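DSBA-like thioredoxin domain-containing protein (Nitrosomonas europaea, PDB 2IN3) probably acts as a thiol-disulfide oxidoreductase or disulfide isomerase of the FrnE-like branch of the DsbA family. Local coordinates at residues F112-A117 against S147-V152; R120-Y123 against D128-Q131; L180-G185 against D206-Q211. One frame throughout, in Å; residues are numbered along the deposited sequence.

Contact 1: residues F112-A117 against S147-V152; sequences FPFFAA and SRFTPV
The flat groups here are two phenyl rings, Phe114 and Phe149, whose planes are inclined at 52°, so that they meet obliquely, neither stacked in parallel nor set edge to face. Their centroids lie 5.8 Å apart, and the closest approach is between CZ of Phe114 and CE1 of Phe149, 4.0 Å apart, each coming at the other ring obliquely. Aliphatic side chains from elsewhere in the chain pack round both residues: Leu138, Leu142 and Val103 against Phe114, Leu132 and Ile144 against Phe149, and Ala139 of helix 132-141 touching both.

The backbones stand well back from this meeting point. Even at the closest pair, the CA atoms of Phe114 and Phe149 are 11.7 Å apart, and the separation is bridged because each residue holds CG anti to its own backbone nitrogen (chi1 -172° for Phe114), sending the ring out from its helix toward the other. The two side chains cross at about a right angle and bury 60 Å² between the segments. Helix 111-123 presents a second aromatic surface elsewhere, where Phe112 and Phe115 reach strand 40-45; the helix thus has one side in the helical part of this DsbA-like fold and another against the sheet. The partner helix is kinked at Pro151, whose nitrogen makes no bond to the preceding turn.

The case illustrates how distant helices can be joined through the ends of long side chains. No hydrogen bond or charge crosses between the segments, and both rings are buried. Dispersion and the exclusion of water are therefore the likely sources of cohesion; no directional bond between the two rings fixes their angle, which the surrounding aliphatic groups probably help to set.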
ATOM      1  N   PHE A 112       8.707   0.281  -1.195  1.00 45.43           N
ATOM      2  CA  PHE A 112       8.140  -0.282   0.041  1.00 46.35           C
ATOM      3  C   PHE A 112       8.406   0.584   1.302  1.00 45.83           C
ATOM      4  O   PHE A 112       7.483   0.815   2.110  1.00 46.45           O
ATOM      5  CB  PHE A 112       8.557  -1.750   0.252  1.00 46.43           C
ATOM      6  CG  PHE A 112       7.717  -2.730  -0.533  1.00 47.65           C
ATOM      7  CD1 PHE A 112       8.016  -3.009  -1.865  1.00 46.02           C
ATOM      8  CD2 PHE A 112       6.597  -3.329   0.051  1.00 48.05           C
ATOM      9  CE1 PHE A 112       7.226  -3.925  -2.613  1.00 46.80           C
ATOM     10  CE2 PHE A 112       5.800  -4.246  -0.691  1.00 48.34           C
ATOM     11  CZ  PHE A 112       6.127  -4.529  -2.021  1.00 44.57           C
ATOM     12  N   PRO A 113       9.639   1.062   1.477  1.00 46.66           N
ATOM     13  CA  PRO A 113       9.892   2.019   2.580  1.00 46.34           C
ATOM     14  C   PRO A 113       9.010   3.277   2.522  1.00 46.17           C
ATOM     15  O   PRO A 113       8.534   3.718   3.572  1.00 46.02           O
ATOM     16  CB  PRO A 113      11.341   2.421   2.351  1.00 46.36           C
ATOM     17  CG  PRO A 113      11.938   1.227   1.717  1.00 48.59           C
ATOM     18  CD  PRO A 113      10.887   0.748   0.756  1.00 45.44           C
ATOM     19  N   PHE A 114       8.786   3.849   1.329  1.00 44.73           N
ATOM     20  CA  PHE A 114       7.917   5.037   1.216  1.00 44.41           C
ATOM     21  C   PHE A 114       6.438   4.749   1.570  1.00 44.53           C
ATOM     22  O   PHE A 114       5.788   5.529   2.276  1.00 44.70           O
ATOM     23  CB  PHE A 114       8.001   5.647  -0.180  1.00 44.78           C
ATOM     24  CG  PHE A 114       7.281   6.967  -0.317  1.00 45.19           C
ATOM     25  CD1 PHE A 114       7.776   8.119   0.312  1.00 47.47           C
ATOM     26  CD2 PHE A 114       6.149   7.075  -1.114  1.00 47.89           C
ATOM     27  CE1 PHE A 114       7.122   9.344   0.175  1.00 47.81           C
ATOM     28  CE2 PHE A 114       5.492   8.312  -1.247  1.00 47.55           C
ATOM     29  CZ  PHE A 114       5.968   9.429  -0.599  1.00 45.11           C
ATOM     30  N   PHE A 115       5.924   3.621   1.096  1.00 43.95           N
ATOM     31  CA  PHE A 115       4.562   3.184   1.397  1.00 44.49           C
ATOM     32  C   PHE A 115       4.426   3.076   2.943  1.00 44.58           C
ATOM     33  O   PHE A 115       3.446   3.568   3.560  1.00 44.27           O
ATOM     34  CB  PHE A 115       4.346   1.817   0.761  1.00 44.61           C
ATOM     35  CG  PHE A 115       2.931   1.306   0.846  1.00 45.84           C
ATOM     36  CD1 PHE A 115       2.126   1.355  -0.286  1.00 44.07           C
ATOM     37  CD2 PHE A 115       2.411   0.763   2.030  1.00 46.66           C
ATOM     38  CE1 PHE A 115       0.813   0.891  -0.276  1.00 45.95           C
ATOM     39  CE2 PHE A 115       1.065   0.283   2.056  1.00 46.27           C
ATOM     40  CZ  PHE A 115       0.282   0.362   0.892  1.00 44.91           C
ATOM     41  N   ALA A 116       5.391   2.411   3.565  1.00 44.29           N
ATOM     42  CA  ALA A 116       5.354   2.198   5.037  1.00 45.14           C
ATOM     43  C   ALA A 116       5.449   3.539   5.763  1.00 45.37           C
ATOM     44  O   ALA A 116       4.743   3.759   6.731  1.00 45.96           O
ATOM     45  CB  ALA A 116       6.493   1.257   5.489  1.00 45.72           C
ATOM     46  N   ALA A 117       6.304   4.442   5.265  1.00 45.77           N
ATOM     47  CA  ALA A 117       6.477   5.769   5.849  1.00 45.21           C
ATOM     48  C   ALA A 117       5.154   6.544   5.850  1.00 45.70           C
ATOM     49  O   ALA A 117       4.841   7.201   6.841  1.00 46.56           O
ATOM     50  CB  ALA A 117       7.610   6.571   5.128  1.00 45.40           C
ATOM     51  N   SER A 147      13.143  18.281  -5.176  1.00 49.96           N
ATOM     52  CA  SER A 147      13.324  18.662  -6.570  1.00 49.79           C
ATOM     53  C   SER A 147      13.119  17.495  -7.560  1.00 49.64           C
ATOM     54  O   SER A 147      12.853  17.737  -8.749  1.00 49.13           O
ATOM     55  CB  SER A 147      14.728  19.313  -6.776  1.00 49.55           C
ATOM     56  OG  SER A 147      15.722  18.248  -6.550  1.00 50.27           O
ATOM     57  N   ARG A 148      13.235  16.232  -7.069  1.00 49.76           N
ATOM     58  CA  ARG A 148      12.963  15.081  -7.920  1.00 50.10           C
ATOM     59  C   ARG A 148      11.517  14.616  -7.702  1.00 48.84           C
ATOM     60  O   ARG A 148      10.785  14.390  -8.670  1.00 48.84           O
ATOM     61  CB  ARG A 148      13.991  13.950  -7.701  1.00 49.56           C
ATOM     62  CG  ARG A 148      15.403  14.265  -8.243  1.00 53.07           C
ATOM     63  CD  ARG A 148      16.531  13.495  -7.510  1.00 53.85           C
ATOM     64  NE  ARG A 148      16.788  12.142  -8.036  1.00 60.34           N
ATOM     65  CZ  ARG A 148      16.649  10.988  -7.369  1.00 63.31           C
ATOM     66  NH1 ARG A 148      16.225  10.939  -6.095  1.00 63.85           N
ATOM     67  NH2 ARG A 148      16.935   9.849  -7.993  1.00 64.86           N
ATOM     68  N   PHE A 149      11.099  14.531  -6.434  1.00 47.58           N
ATOM     69  CA  PHE A 149       9.759  14.049  -6.085  1.00 46.24           C
ATOM     70  C   PHE A 149       8.601  14.918  -6.570  1.00 45.82           C
ATOM     71  O   PHE A 149       7.633  14.391  -7.129  1.00 44.33           O
ATOM     72  CB  PHE A 149       9.605  13.841  -4.571  1.00 45.51           C
ATOM     73  CG  PHE A 149       8.225  13.368  -4.175  1.00 44.99           C
ATOM     74  CD1 PHE A 149       7.906  12.021  -4.241  1.00 42.77           C
ATOM     75  CD2 PHE A 149       7.240  14.276  -3.779  1.00 43.78           C
ATOM     76  CE1 PHE A 149       6.612  11.560  -3.889  1.00 44.30           C
ATOM     77  CE2 PHE A 149       5.960  13.832  -3.433  1.00 44.78           C
ATOM     78  CZ  PHE A 149       5.650  12.470  -3.488  1.00 43.76           C
ATOM     79  N   THR A 150       8.665  16.226  -6.306  1.00 44.77           N
ATOM     80  CA  THR A 150       7.501  17.084  -6.575  1.00 45.68           C
ATOM     81  C   THR A 150       7.102  17.179  -8.070  1.00 45.66           C
ATOM     82  O   THR A 150       5.917  17.019  -8.386  1.00 46.02           O
ATOM     83  CB  THR A 150       7.617  18.481  -5.928  1.00 46.14           C
ATOM     84  OG1 THR A 150       7.733  18.332  -4.509  1.00 45.32           O
ATOM     85  CG2 THR A 150       6.381  19.319  -6.215  1.00 47.14           C
ATOM     86  N   PRO A 151       8.064  17.429  -8.988  1.00 46.35           N
ATOM     87  CA  PRO A 151       7.673  17.417 -10.418  1.00 46.03           C
ATOM     88  C   PRO A 151       6.997  16.093 -10.852  1.00 46.18           C
ATOM     89  O   PRO A 151       5.994  16.130 -11.601  1.00 45.79           O
ATOM     90  CB  PRO A 151       9.005  17.605 -11.150  1.00 46.32           C
ATOM     91  CG  PRO A 151       9.861  18.367 -10.169  1.00 47.11           C
ATOM     92  CD  PRO A 151       9.491  17.759  -8.825  1.00 46.01           C
ATOM     93  N   VAL A 152       7.535  14.958 -10.387  1.00 44.56           N
ATOM     94  CA  VAL A 152       6.966  13.648 -10.717  1.00 44.63           C
ATOM     95  C   VAL A 152       5.553  13.493 -10.142  1.00 44.58           C
ATOM     96  O   VAL A 152       4.629  13.168 -10.886  1.00 44.92           O
ATOM     97  CB  VAL A 152       7.915  12.461 -10.337  1.00 44.85           C
ATOM     98  CG1 VAL A 152       7.249  11.088 -10.601  1.00 44.30           C
ATOM     99  CG2 VAL A 152       9.244  12.580 -11.128  1.00 44.07           C
TER

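Contact 2: residues R120-Y123 against D128-Q131; sequences RAFY and DVAQ. With EDO (1,2-ethanediol), chain C.
Val129 packs against Ala121 and Phe122 from within a type I beta turn, Asp128 to Gln131, that leads from helix 111-123 into helix 132-141; Gln131 is the N-cap of the second helix. This is the tight part of the contact. With chi1 at -59°, Val129 spreads its two methyls over the last turn of the first helix: CG1 lies 4.0 Å from CB of Ala121, while CG2 sits 3.8 Å from CB of Phe122 and also reaches the root of its ring. Cutting the valine back to an alanine here removes both methyls and would probably open a gap beside the Ala121 methyl and the base of the Phe122 ring, which would keep only their other neighbours. Ile134 adds to the valine's surroundings, and the Phe122 side chain also touches Met17 and Phe89.

Polar bonds close the turn itself. Gln131 N bonds to Asp128 O, and Gln131 NE2 donates to Asp128 OD2 at 2.8 Å, approaching from well above the carboxylate plane.

The loose side belongs to Arg120, an exposed residue whose CB points away from the turn. Its guanidinium grips an ethanediol, probably left from the crystallisation liquor: NE donates to O1 at 2.9 Å, and O2, at the guanidinium edge, accepts from NH2 at 2.7 Å in a nearly straight bond of 167°.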
ATOM      1  N   ARG A 120       2.732   4.999   8.544  1.00 44.49           N
ATOM      2  CA  ARG A 120       3.094   5.357   9.903  1.00 45.46           C
ATOM      3  C   ARG A 120       2.717   6.820  10.168  1.00 45.74           C
ATOM      4  O   ARG A 120       2.217   7.150  11.268  1.00 45.89           O
ATOM      5  CB  ARG A 120       4.581   5.106  10.160  1.00 44.37           C
ATOM      6  CG  ARG A 120       4.987   5.215  11.603  1.00 46.07           C
ATOM      7  CD  ARG A 120       6.516   5.060  11.728  1.00 50.13           C
ATOM      8  NE  ARG A 120       6.992   3.743  11.282  1.00 49.99           N
ATOM      9  CZ  ARG A 120       7.609   3.495  10.122  1.00 53.79           C
ATOM     10  NH1 ARG A 120       7.852   4.473   9.232  1.00 50.89           N
ATOM     11  NH2 ARG A 120       7.999   2.251   9.844  1.00 54.09           N
ATOM     12  N   ALA A 121       2.947   7.673   9.168  1.00 44.93           N
ATOM     13  CA  ALA A 121       2.692   9.095   9.316  1.00 45.20           C
ATOM     14  C   ALA A 121       1.199   9.331   9.512  1.00 45.03           C
ATOM     15  O   ALA A 121       0.801  10.245  10.229  1.00 44.59           O
ATOM     16  CB  ALA A 121       3.206   9.862   8.125  1.00 44.80           C
ATOM     17  N   PHE A 122       0.396   8.528   8.822  1.00 44.58           N
ATOM     18  CA  PHE A 122      -1.040   8.603   8.921  1.00 45.29           C
ATOM     19  C   PHE A 122      -1.583   7.975  10.222  1.00 45.49           C
ATOM     20  O   PHE A 122      -2.212   8.667  11.038  1.00 44.62           O
ATOM     21  CB  PHE A 122      -1.664   7.931   7.701  1.00 45.55           C
ATOM     22  CG  PHE A 122      -3.175   7.972   7.686  1.00 46.53           C
ATOM     23  CD1 PHE A 122      -3.859   9.195   7.754  1.00 46.59           C
ATOM     24  CD2 PHE A 122      -3.899   6.812   7.560  1.00 46.10           C
ATOM     25  CE1 PHE A 122      -5.260   9.235   7.720  1.00 46.96           C
ATOM     26  CE2 PHE A 122      -5.301   6.837   7.532  1.00 48.22           C
ATOM     27  CZ  PHE A 122      -5.977   8.045   7.620  1.00 45.12           C
ATOM     28  N   TYR A 123      -1.330   6.684  10.421  1.00 45.18           N
ATOM     29  CA  TYR A 123      -1.939   5.974  11.560  1.00 45.98           C
ATOM     30  C   TYR A 123      -1.391   6.384  12.921  1.00 46.19           C
ATOM     31  O   TYR A 123      -2.144   6.461  13.911  1.00 46.28           O
ATOM     32  CB  TYR A 123      -1.863   4.466  11.365  1.00 45.57           C
ATOM     33  CG  TYR A 123      -2.726   4.012  10.209  1.00 45.75           C
ATOM     34  CD1 TYR A 123      -4.108   4.233  10.229  1.00 46.44           C
ATOM     35  CD2 TYR A 123      -2.173   3.381   9.090  1.00 46.32           C
ATOM     36  CE1 TYR A 123      -4.918   3.837   9.169  1.00 45.72           C
ATOM     37  CE2 TYR A 123      -2.989   2.985   8.000  1.00 44.66           C
ATOM     38  CZ  TYR A 123      -4.365   3.205   8.087  1.00 44.46           C
ATOM     39  OH  TYR A 123      -5.177   2.859   7.059  1.00 44.62           O
ATOM     40  N   ASP A 128      -1.848  14.393   7.571  1.00 49.13           N
ATOM     41  CA  ASP A 128      -2.743  14.358   6.430  1.00 49.59           C
ATOM     42  C   ASP A 128      -1.930  13.969   5.208  1.00 49.09           C
ATOM     43  O   ASP A 128      -1.412  14.819   4.478  1.00 48.73           O
ATOM     44  CB  ASP A 128      -3.452  15.701   6.241  1.00 50.53           C
ATOM     45  CG  ASP A 128      -4.589  15.627   5.224  1.00 52.43           C
ATOM     46  OD1 ASP A 128      -4.828  14.537   4.645  1.00 53.72           O
ATOM     47  OD2 ASP A 128      -5.248  16.671   5.012  1.00 53.71           O
ATOM     48  N   VAL A 129      -1.820  12.657   5.010  1.00 50.32           N
ATOM     49  CA  VAL A 129      -1.012  12.085   3.934  1.00 50.44           C
ATOM     50  C   VAL A 129      -1.640  12.218   2.544  1.00 51.13           C
ATOM     51  O   VAL A 129      -1.032  11.832   1.536  1.00 51.07           O
ATOM     52  CB  VAL A 129      -0.581  10.621   4.241  1.00 50.25           C
ATOM     53  CG1 VAL A 129       0.224  10.588   5.531  1.00 48.33           C
ATOM     54  CG2 VAL A 129      -1.780   9.686   4.320  1.00 50.21           C
ATOM     55  N   ALA A 130      -2.831  12.815   2.495  1.00 51.32           N
ATOM     56  CA  ALA A 130      -3.398  13.316   1.235  1.00 51.61           C
ATOM     57  C   ALA A 130      -2.720  14.592   0.703  1.00 51.79           C
ATOM     58  O   ALA A 130      -2.951  14.974  -0.450  1.00 52.09           O
ATOM     59  CB  ALA A 130      -4.893  13.542   1.389  1.00 51.82           C
ATOM     60  N   GLN A 131      -1.891  15.253   1.525  1.00 51.65           N
ATOM     61  CA  GLN A 131      -1.241  16.507   1.134  1.00 51.20           C
ATOM     62  C   GLN A 131       0.193  16.353   0.624  1.00 50.68           C
ATOM     63  O   GLN A 131       0.997  15.644   1.222  1.00 50.11           O
ATOM     64  CB  GLN A 131      -1.255  17.541   2.281  1.00 51.90           C
ATOM     65  CG  GLN A 131      -2.581  17.664   3.053  1.00 52.96           C
ATOM     66  CD  GLN A 131      -3.718  18.307   2.242  1.00 55.77           C
ATOM     67  OE1 GLN A 131      -3.494  19.187   1.407  1.00 54.48           O
ATOM     68  NE2 GLN A 131      -4.953  17.875   2.515  1.00 55.73           N
TER
HETATM   69  C1  EDO C 216       6.395   0.882  13.920  1.00 58.43           C
HETATM   70  O1  EDO C 216       5.796   1.987  13.247  1.00 55.18           O
HETATM   71  C2  EDO C 216       6.729  -0.204  12.914  1.00 59.59           C
HETATM   72  O2  EDO C 216       7.173   0.412  11.705  1.00 60.75           O

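Contact 3: residues L180-G185 against D206-Q211; sequences LVVESG and DTWLQQ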
ATOM      1  N   LEU A 180      -2.492 -10.170  -2.961  1.00 43.65           N
ATOM      2  CA  LEU A 180      -1.226 -10.567  -3.558  1.00 43.66           C
ATOM      3  C   LEU A 180      -1.548 -11.367  -4.800  1.00 43.40           C
ATOM      4  O   LEU A 180      -2.383 -12.295  -4.755  1.00 43.02           O
ATOM      5  CB  LEU A 180      -0.417 -11.430  -2.574  1.00 43.63           C
ATOM      6  CG  LEU A 180       0.299 -10.652  -1.446  1.00 44.02           C
ATOM      7  CD1 LEU A 180       0.932 -11.641  -0.488  1.00 45.12           C
ATOM      8  CD2 LEU A 180       1.371  -9.723  -1.953  1.00 45.78           C
ATOM      9  N   VAL A 181      -0.887 -11.009  -5.889  1.00 42.78           N
ATOM     10  CA  VAL A 181      -1.063 -11.667  -7.185  1.00 44.17           C
ATOM     11  C   VAL A 181       0.306 -11.945  -7.781  1.00 44.11           C
ATOM     12  O   VAL A 181       1.150 -11.037  -7.864  1.00 44.26           O
ATOM     13  CB  VAL A 181      -1.878 -10.773  -8.186  1.00 44.04           C
ATOM     14  CG1 VAL A 181      -1.847 -11.381  -9.608  1.00 45.16           C
ATOM     15  CG2 VAL A 181      -3.307 -10.624  -7.721  1.00 44.65           C
ATOM     16  N   VAL A 182       0.517 -13.189  -8.212  1.00 44.47           N
ATOM     17  CA  VAL A 182       1.690 -13.516  -9.018  1.00 45.00           C
ATOM     18  C   VAL A 182       1.380 -13.387 -10.514  1.00 45.11           C
ATOM     19  O   VAL A 182       0.386 -13.907 -11.020  1.00 45.49           O
ATOM     20  CB  VAL A 182       2.261 -14.932  -8.713  1.00 44.20           C
ATOM     21  CG1 VAL A 182       3.491 -15.200  -9.588  1.00 44.62           C
ATOM     22  CG2 VAL A 182       2.645 -15.063  -7.232  1.00 45.19           C
ATOM     23  N   GLU A 183       2.234 -12.655 -11.210  1.00 45.97           N
ATOM     24  CA  GLU A 183       2.117 -12.509 -12.642  1.00 47.55           C
ATOM     25  C   GLU A 183       3.362 -13.129 -13.234  1.00 47.64           C
ATOM     26  O   GLU A 183       4.493 -12.710 -12.943  1.00 47.35           O
ATOM     27  CB  GLU A 183       1.998 -11.031 -13.020  1.00 47.88           C
ATOM     28  CG  GLU A 183       1.817 -10.795 -14.496  1.00 50.93           C
ATOM     29  CD  GLU A 183       1.288  -9.410 -14.805  1.00 54.13           C
ATOM     30  OE1 GLU A 183       1.844  -8.410 -14.281  1.00 53.15           O
ATOM     31  OE2 GLU A 183       0.311  -9.334 -15.590  1.00 55.71           O
ATOM     32  N   SER A 184       3.145 -14.148 -14.048  1.00 48.61           N
ATOM     33  CA  SER A 184       4.235 -14.846 -14.683  1.00 49.77           C
ATOM     34  C   SER A 184       3.892 -14.997 -16.165  1.00 50.38           C
ATOM     35  O   SER A 184       2.959 -15.727 -16.534  1.00 50.11           O
ATOM     36  CB  SER A 184       4.467 -16.201 -14.016  1.00 49.88           C
ATOM     37  OG  SER A 184       5.501 -16.889 -14.686  1.00 49.74           O
ATOM     38  N   GLY A 185       4.625 -14.259 -16.997  1.00 50.91           N
ATOM     39  CA  GLY A 185       4.410 -14.268 -18.443  1.00 52.72           C
ATOM     40  C   GLY A 185       3.030 -13.714 -18.702  1.00 53.45           C
ATOM     41  O   GLY A 185       2.700 -12.618 -18.258  1.00 53.96           O
ATOM     42  N   ASP A 206       5.069 -20.965  -1.364  1.00 38.63           N
ATOM     43  CA  ASP A 206       5.870 -22.172  -1.539  1.00 38.27           C
ATOM     44  C   ASP A 206       5.247 -23.095  -2.594  1.00 38.24           C
ATOM     45  O   ASP A 206       5.944 -23.633  -3.449  1.00 37.88           O
ATOM     46  CB  ASP A 206       6.013 -22.908  -0.206  1.00 38.22           C
ATOM     47  CG  ASP A 206       6.974 -22.208   0.774  1.00 39.49           C
ATOM     48  OD1 ASP A 206       7.697 -21.262   0.372  1.00 36.86           O
ATOM     49  OD2 ASP A 206       7.042 -22.654   1.948  1.00 39.06           O
ATOM     50  N   THR A 207       3.929 -23.293  -2.498  1.00 38.42           N
ATOM     51  CA  THR A 207       3.198 -24.171  -3.424  1.00 38.48           C
ATOM     52  C   THR A 207       3.194 -23.593  -4.837  1.00 38.53           C
ATOM     53  O   THR A 207       3.414 -24.322  -5.816  1.00 37.77           O
ATOM     54  CB  THR A 207       1.745 -24.423  -2.894  1.00 39.38           C
ATOM     55  OG1 THR A 207       1.835 -25.129  -1.656  1.00 39.95           O
ATOM     56  CG2 THR A 207       0.919 -25.253  -3.878  1.00 40.39           C
ATOM     57  N   TRP A 208       2.972 -22.286  -4.945  1.00 38.71           N
ATOM     58  CA  TRP A 208       3.036 -21.621  -6.253  1.00 38.79           C
ATOM     59  C   TRP A 208       4.401 -21.873  -6.908  1.00 38.73           C
ATOM     60  O   TRP A 208       4.463 -22.353  -8.044  1.00 38.89           O
ATOM     61  CB  TRP A 208       2.702 -20.099  -6.187  1.00 38.97           C
ATOM     62  CG  TRP A 208       2.556 -19.583  -7.603  1.00 39.52           C
ATOM     63  CD1 TRP A 208       1.408 -19.571  -8.355  1.00 40.95           C
ATOM     64  CD2 TRP A 208       3.610 -19.150  -8.478  1.00 38.83           C
ATOM     65  NE1 TRP A 208       1.679 -19.107  -9.623  1.00 41.27           N
ATOM     66  CE2 TRP A 208       3.021 -18.854  -9.731  1.00 40.24           C
ATOM     67  CE3 TRP A 208       4.992 -18.977  -8.325  1.00 38.41           C
ATOM     68  CZ2 TRP A 208       3.769 -18.400 -10.835  1.00 40.95           C
ATOM     69  CZ3 TRP A 208       5.738 -18.507  -9.418  1.00 38.75           C
ATOM     70  CH2 TRP A 208       5.120 -18.224 -10.654  1.00 41.15           C
ATOM     71  N   LEU A 209       5.489 -21.578  -6.190  1.00 38.78           N
ATOM     72  CA  LEU A 209       6.849 -21.812  -6.733  1.00 39.75           C
ATOM     73  C   LEU A 209       7.157 -23.284  -7.059  1.00 40.34           C
ATOM     74  O   LEU A 209       7.851 -23.557  -8.035  1.00 40.52           O
ATOM     75  CB  LEU A 209       7.930 -21.234  -5.800  1.00 40.22           C
ATOM     76  CG  LEU A 209       7.926 -19.703  -5.666  1.00 40.53           C
ATOM     77  CD1 LEU A 209       8.551 -19.271  -4.328  1.00 43.59           C
ATOM     78  CD2 LEU A 209       8.576 -19.010  -6.883  1.00 44.54           C
ATOM     79  N   GLN A 210       6.648 -24.209  -6.242  1.00 40.97           N
ATOM     80  CA  GLN A 210       6.802 -25.655  -6.494  1.00 42.47           C
ATOM     81  C   GLN A 210       6.065 -26.073  -7.770  1.00 43.63           C
ATOM     82  O   GLN A 210       6.599 -26.822  -8.578  1.00 43.44           O
ATOM     83  CB  GLN A 210       6.291 -26.484  -5.303  1.00 41.91           C
ATOM     84  CG  GLN A 210       6.224 -28.016  -5.573  1.00 43.12           C
ATOM     85  CD  GLN A 210       5.375 -28.784  -4.557  1.00 43.97           C
ATOM     86  OE1 GLN A 210       4.820 -28.211  -3.616  1.00 48.80           O
ATOM     87  NE2 GLN A 210       5.282 -30.097  -4.746  1.00 46.50           N
ATOM     88  N   GLN A 211       4.840 -25.574  -7.941  1.00 45.94           N
ATOM     89  CA  GLN A 211       4.002 -25.922  -9.098  1.00 48.50           C
ATOM     90  C   GLN A 211       4.399 -25.171 -10.362  1.00 49.71           C
ATOM     91  O   GLN A 211       4.117 -25.624 -11.478  1.00 49.57           O
ATOM     92  CB  GLN A 211       2.529 -25.645  -8.791  1.00 48.94           C
ATOM     93  CG  GLN A 211       1.948 -26.560  -7.735  1.00 51.47           C
ATOM     94  CD  GLN A 211       0.572 -26.125  -7.261  1.00 54.83           C
ATOM     95  OE1 GLN A 211       0.172 -24.964  -7.418  1.00 58.19           O
ATOM     96  NE2 GLN A 211      -0.157 -27.057  -6.652  1.00 56.97           N
TER
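Val182 and Trp208 come together because each sends its leading carbon anti to the backbone nitrogen: CG1 of the valine (chi1 -180°) and CG of the tryptophan (chi1 -170°) project across the space between strand and helix. The valine methyl lands over one face of the indole in a CH-pi contact, with CG1 3.6 Å from the centroid of the six-membered ring and only 18° off its normal. It is displaced toward the rim, and the closest ring atom is CZ2, 3.4 Å from CG1.

Two residues along the strand, on the same side, Ser184 meets the indole differently. Its CB lies near the ring plane, 3.9 Å from CZ2, so strand residues touch both the face and the edge of a single side chain. Between them, Glu183 points away and bonds to Trp11 through OE1. Two more rings adjoin the tryptophan: His212 stacks on it and Tyr189 meets it edge to face.

The indole thereby ties helix 198-211 to strand 179-184, which pairs antiparallel with strand 187-192. A beta hairpin followed by a helix packed on the sheet is the beta-beta-alpha closing half of the thioredoxin fold.

Contacts 1 and 2 are neighbours, their centres 13 Å apart, and share helix 111-123. Along the chain, residues 120-123 and 128-131 fall between 112-117 and 147-152, so the short turn closure lies within the longer helix-to-helix one. Contact 3 follows later, between 180-185 and 206-211, with its centre 29 Å from that of contact 1 and 33 Å from that of contact 2, across the chain's centre from the latter. The first two lie among the helices that, as in DsbA, are inserted into the thioredoxin fold; the third joins a late strand of the sheet to the last helix. The start of helix 19-35, with a CxxC pattern consistent with disulfide chemistry, lies close to contact 2, where Tyr123 touches Ser19.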